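Local coordinates for protein CCMAN5 (Cellulosimicrobium cellulans, PDB 2XSG) that acts as a family 92 alpha-mannosidase, probably removing mannose that caps phosphorylated mannose on the glycans of yeast-produced enzymes, at residues A[675-680]-A[705-710]. Numbering follows the deposited sequence.
Sequences VGLFPV and SAFTVT
With CG turned away from the backbone N (chi1 174°), the ring of Phe707 extends from its strand toward Leu677. The leucine, its CG opposite the carbonyl carbon (chi1 -62°), sends its CD1 branch from the opposing direction. The contact packs the end of helix 665-675, closed by a Schellman motif, and the strand just after it against strand 706-712, an inner strand of a six-stranded mixed sheet in the family 92 catalytic region. Leu677 CD1 comes obliquely to the ring's far end, 4.0 Å from Phe707 CZ and about equally close to CE2, so one methyl meets the outer C-C bond of the ring. The branched leucine and the long, flat phenylalanine let the two backbones stay well apart while their side chains close the distance.

Between helix 665-675 and strand 677-678, Gly676 turns the chain. It is the C-prime residue of the Schellman motif; at its backbone angles, with phi at 102°, a beta carbon would be jammed against the carbonyl O of Val675, and glycine has none. The chain then enters strand 677-678; Phe678 bonds through its backbone to Gln688, and Gly676, just before the strand, to Gly690. Farther back, the helix begins just beyond Asp662, a calcium ligand.

Phe707 and Val709, two residues apart on an extended strand, present their side chains to the same buried side, whereas Thr708 and Thr710 are partly exposed. This alternation suits apolar residues inside and threonines outside. Leu747 and Phe749 of the neighbouring parallel strand also touch Val709. No hydrogen bond crosses between 675-680 and 705-710; the touch is between apolar side chains, with one methyl also lying against a backbone carbonyl O. Valine's short beta-branched side chain carries its methyls close to the backbone, which suits Val709 here: its CG1 lies 4.2 Å from Val675 CG1 and 3.7 Å from Val675 O.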
ATOM      1  N   VAL A 675      -0.140   8.427 -15.717  1.00  3.74           N
ATOM      2  CA  VAL A 675       0.688   7.998 -16.854  1.00  3.68           C
ATOM      3  C   VAL A 675      -0.223   7.588 -18.018  1.00  3.86           C
ATOM      4  O   VAL A 675       0.045   7.917 -19.185  1.00  3.55           O
ATOM      5  CB  VAL A 675       1.631   6.840 -16.460  1.00  4.13           C
ATOM      6  CG1 VAL A 675       2.381   6.251 -17.693  1.00  3.36           C
ATOM      7  CG2 VAL A 675       2.622   7.309 -15.410  1.00  3.00           C
ATOM      8  N   GLY A 676      -1.304   6.878 -17.680  1.00  3.50           N
ATOM      9  CA  GLY A 676      -2.279   6.456 -18.655  1.00  3.81           C
ATOM     10  C   GLY A 676      -2.169   5.001 -19.060  1.00  4.30           C
ATOM     11  O   GLY A 676      -2.749   4.608 -20.082  1.00  4.24           O
ATOM     12  N   LEU A 677      -1.417   4.218 -18.275  1.00  3.89           N
ATOM     13  CA  LEU A 677      -1.223   2.797 -18.523  1.00  3.63           C
ATOM     14  C   LEU A 677      -1.602   1.987 -17.298  1.00  4.27           C
ATOM     15  O   LEU A 677      -0.970   2.104 -16.238  1.00  3.90           O
ATOM     16  CB  LEU A 677       0.232   2.493 -18.904  1.00  3.42           C
ATOM     17  CG  LEU A 677       0.752   3.136 -20.186  1.00  2.48           C
ATOM     18  CD1 LEU A 677       2.242   2.903 -20.220  1.00  4.11           C
ATOM     19  CD2 LEU A 677       0.063   2.591 -21.440  1.00  2.00           C
ATOM     20  N   PHE A 678      -2.622   1.147 -17.458  1.00  4.65           N
ATOM     21  CA  PHE A 678      -3.190   0.411 -16.331  1.00  4.98           C
ATOM     22  C   PHE A 678      -3.097  -1.105 -16.517  1.00  4.71           C
ATOM     23  O   PHE A 678      -3.332  -1.611 -17.621  1.00  3.86           O
ATOM     24  CB  PHE A 678      -4.652   0.801 -16.160  1.00  5.17           C
ATOM     25  CG  PHE A 678      -5.293   0.192 -14.956  1.00  5.97           C
ATOM     26  CD1 PHE A 678      -5.235   0.841 -13.727  1.00  6.12           C
ATOM     27  CD2 PHE A 678      -5.947  -1.024 -15.040  1.00  5.23           C
ATOM     28  CE1 PHE A 678      -5.815   0.277 -12.596  1.00  5.75           C
ATOM     29  CE2 PHE A 678      -6.523  -1.592 -13.913  1.00  7.64           C
ATOM     30  CZ  PHE A 678      -6.464  -0.934 -12.690  1.00  6.03           C
ATOM     31  N   PRO A 679      -2.772  -1.847 -15.432  1.00  5.23           N
ATOM     32  CA  PRO A 679      -2.683  -3.291 -15.598  1.00  4.89           C
ATOM     33  C   PRO A 679      -4.024  -3.987 -15.335  1.00  4.91           C
ATOM     34  O   PRO A 679      -4.294  -4.438 -14.214  1.00  5.52           O
ATOM     35  CB  PRO A 679      -1.637  -3.686 -14.545  1.00  5.28           C
ATOM     36  CG  PRO A 679      -1.894  -2.702 -13.425  1.00  5.68           C
ATOM     37  CD  PRO A 679      -2.350  -1.419 -14.081  1.00  5.11           C
ATOM     38  N   VAL A 680      -4.863  -4.092 -16.353  1.00  3.98           N
ATOM     39  CA  VAL A 680      -6.070  -4.917 -16.204  1.00  3.54           C
ATOM     40  C   VAL A 680      -5.671  -6.357 -15.836  1.00  3.11           C
ATOM     41  O   VAL A 680      -6.099  -6.891 -14.822  1.00  3.56           O
ATOM     42  CB  VAL A 680      -6.995  -4.851 -17.462  1.00  3.56           C
ATOM     43  CG1 VAL A 680      -8.094  -5.918 -17.407  1.00  2.00           C
ATOM     44  CG2 VAL A 680      -7.611  -3.451 -17.572  1.00  2.00           C
ATOM     45  N   SER A 705      18.110   5.761 -20.413  1.00 12.73           N
ATOM     46  CA  SER A 705      17.012   5.698 -21.383  1.00 12.46           C
ATOM     47  C   SER A 705      15.704   6.113 -20.681  1.00 11.94           C
ATOM     48  O   SER A 705      15.642   6.139 -19.438  1.00 11.93           O
ATOM     49  CB  SER A 705      16.883   4.302 -21.991  1.00 12.95           C
ATOM     50  OG  SER A 705      16.276   3.399 -21.081  1.00 14.42           O
ATOM     51  N   ALA A 706      14.679   6.447 -21.462  1.00 10.86           N
ATOM     52  CA  ALA A 706      13.435   7.002 -20.910  1.00 10.18           C
ATOM     53  C   ALA A 706      12.196   6.617 -21.709  1.00  9.68           C
ATOM     54  O   ALA A 706      12.245   6.594 -22.940  1.00  9.87           O
ATOM     55  CB  ALA A 706      13.532   8.529 -20.827  1.00  9.80           C
ATOM     56  N   PHE A 707      11.096   6.319 -21.015  1.00  8.40           N
ATOM     57  CA  PHE A 707       9.786   6.186 -21.666  1.00  7.55           C
ATOM     58  C   PHE A 707       9.101   7.546 -21.651  1.00  7.23           C
ATOM     59  O   PHE A 707       9.036   8.210 -20.617  1.00  6.91           O
ATOM     60  CB  PHE A 707       8.910   5.150 -20.961  1.00  7.34           C
ATOM     61  CG  PHE A 707       7.501   5.065 -21.500  1.00  7.06           C
ATOM     62  CD1 PHE A 707       7.242   4.450 -22.729  1.00  6.13           C
ATOM     63  CD2 PHE A 707       6.433   5.596 -20.774  1.00  5.62           C
ATOM     64  CE1 PHE A 707       5.937   4.354 -23.220  1.00  7.53           C
ATOM     65  CE2 PHE A 707       5.125   5.517 -21.260  1.00  6.83           C
ATOM     66  CZ  PHE A 707       4.875   4.892 -22.487  1.00  6.28           C
ATOM     67  N   THR A 708       8.612   7.979 -22.800  1.00  6.83           N
ATOM     68  CA  THR A 708       7.957   9.273 -22.841  1.00  7.30           C
ATOM     69  C   THR A 708       6.562   9.104 -23.392  1.00  7.38           C
ATOM     70  O   THR A 708       6.377   8.608 -24.503  1.00  7.78           O
ATOM     71  CB  THR A 708       8.794  10.307 -23.640  1.00  7.38           C
ATOM     72  OG1 THR A 708      10.160  10.218 -23.226  1.00  7.37           O
ATOM     73  CG2 THR A 708       8.307  11.731 -23.398  1.00  7.59           C
ATOM     74  N   VAL A 709       5.575   9.480 -22.589  1.00  7.78           N
ATOM     75  CA  VAL A 709       4.205   9.531 -23.055  1.00  7.65           C
ATOM     76  C   VAL A 709       3.775  10.991 -23.076  1.00  8.31           C
ATOM     77  O   VAL A 709       3.865  11.688 -22.062  1.00  8.53           O
ATOM     78  CB  VAL A 709       3.253   8.618 -22.230  1.00  7.84           C
ATOM     79  CG1 VAL A 709       3.182   9.026 -20.745  1.00  7.65           C
ATOM     80  CG2 VAL A 709       1.843   8.596 -22.849  1.00  7.01           C
ATOM     81  N   THR A 710       3.351  11.460 -24.248  1.00  7.81           N
ATOM     82  CA  THR A 710       2.829  12.827 -24.387  1.00  8.06           C
ATOM     83  C   THR A 710       1.336  12.843 -24.712  1.00  8.10           C
ATOM     84  O   THR A 710       0.803  11.919 -25.342  1.00  7.82           O
ATOM     85  CB  THR A 710       3.577  13.643 -25.469  1.00  7.82           C
ATOM     86  OG1 THR A 710       3.737  12.840 -26.645  1.00  7.02           O
ATOM     87  CG2 THR A 710       4.934  14.103 -24.958  1.00  9.25           C
TER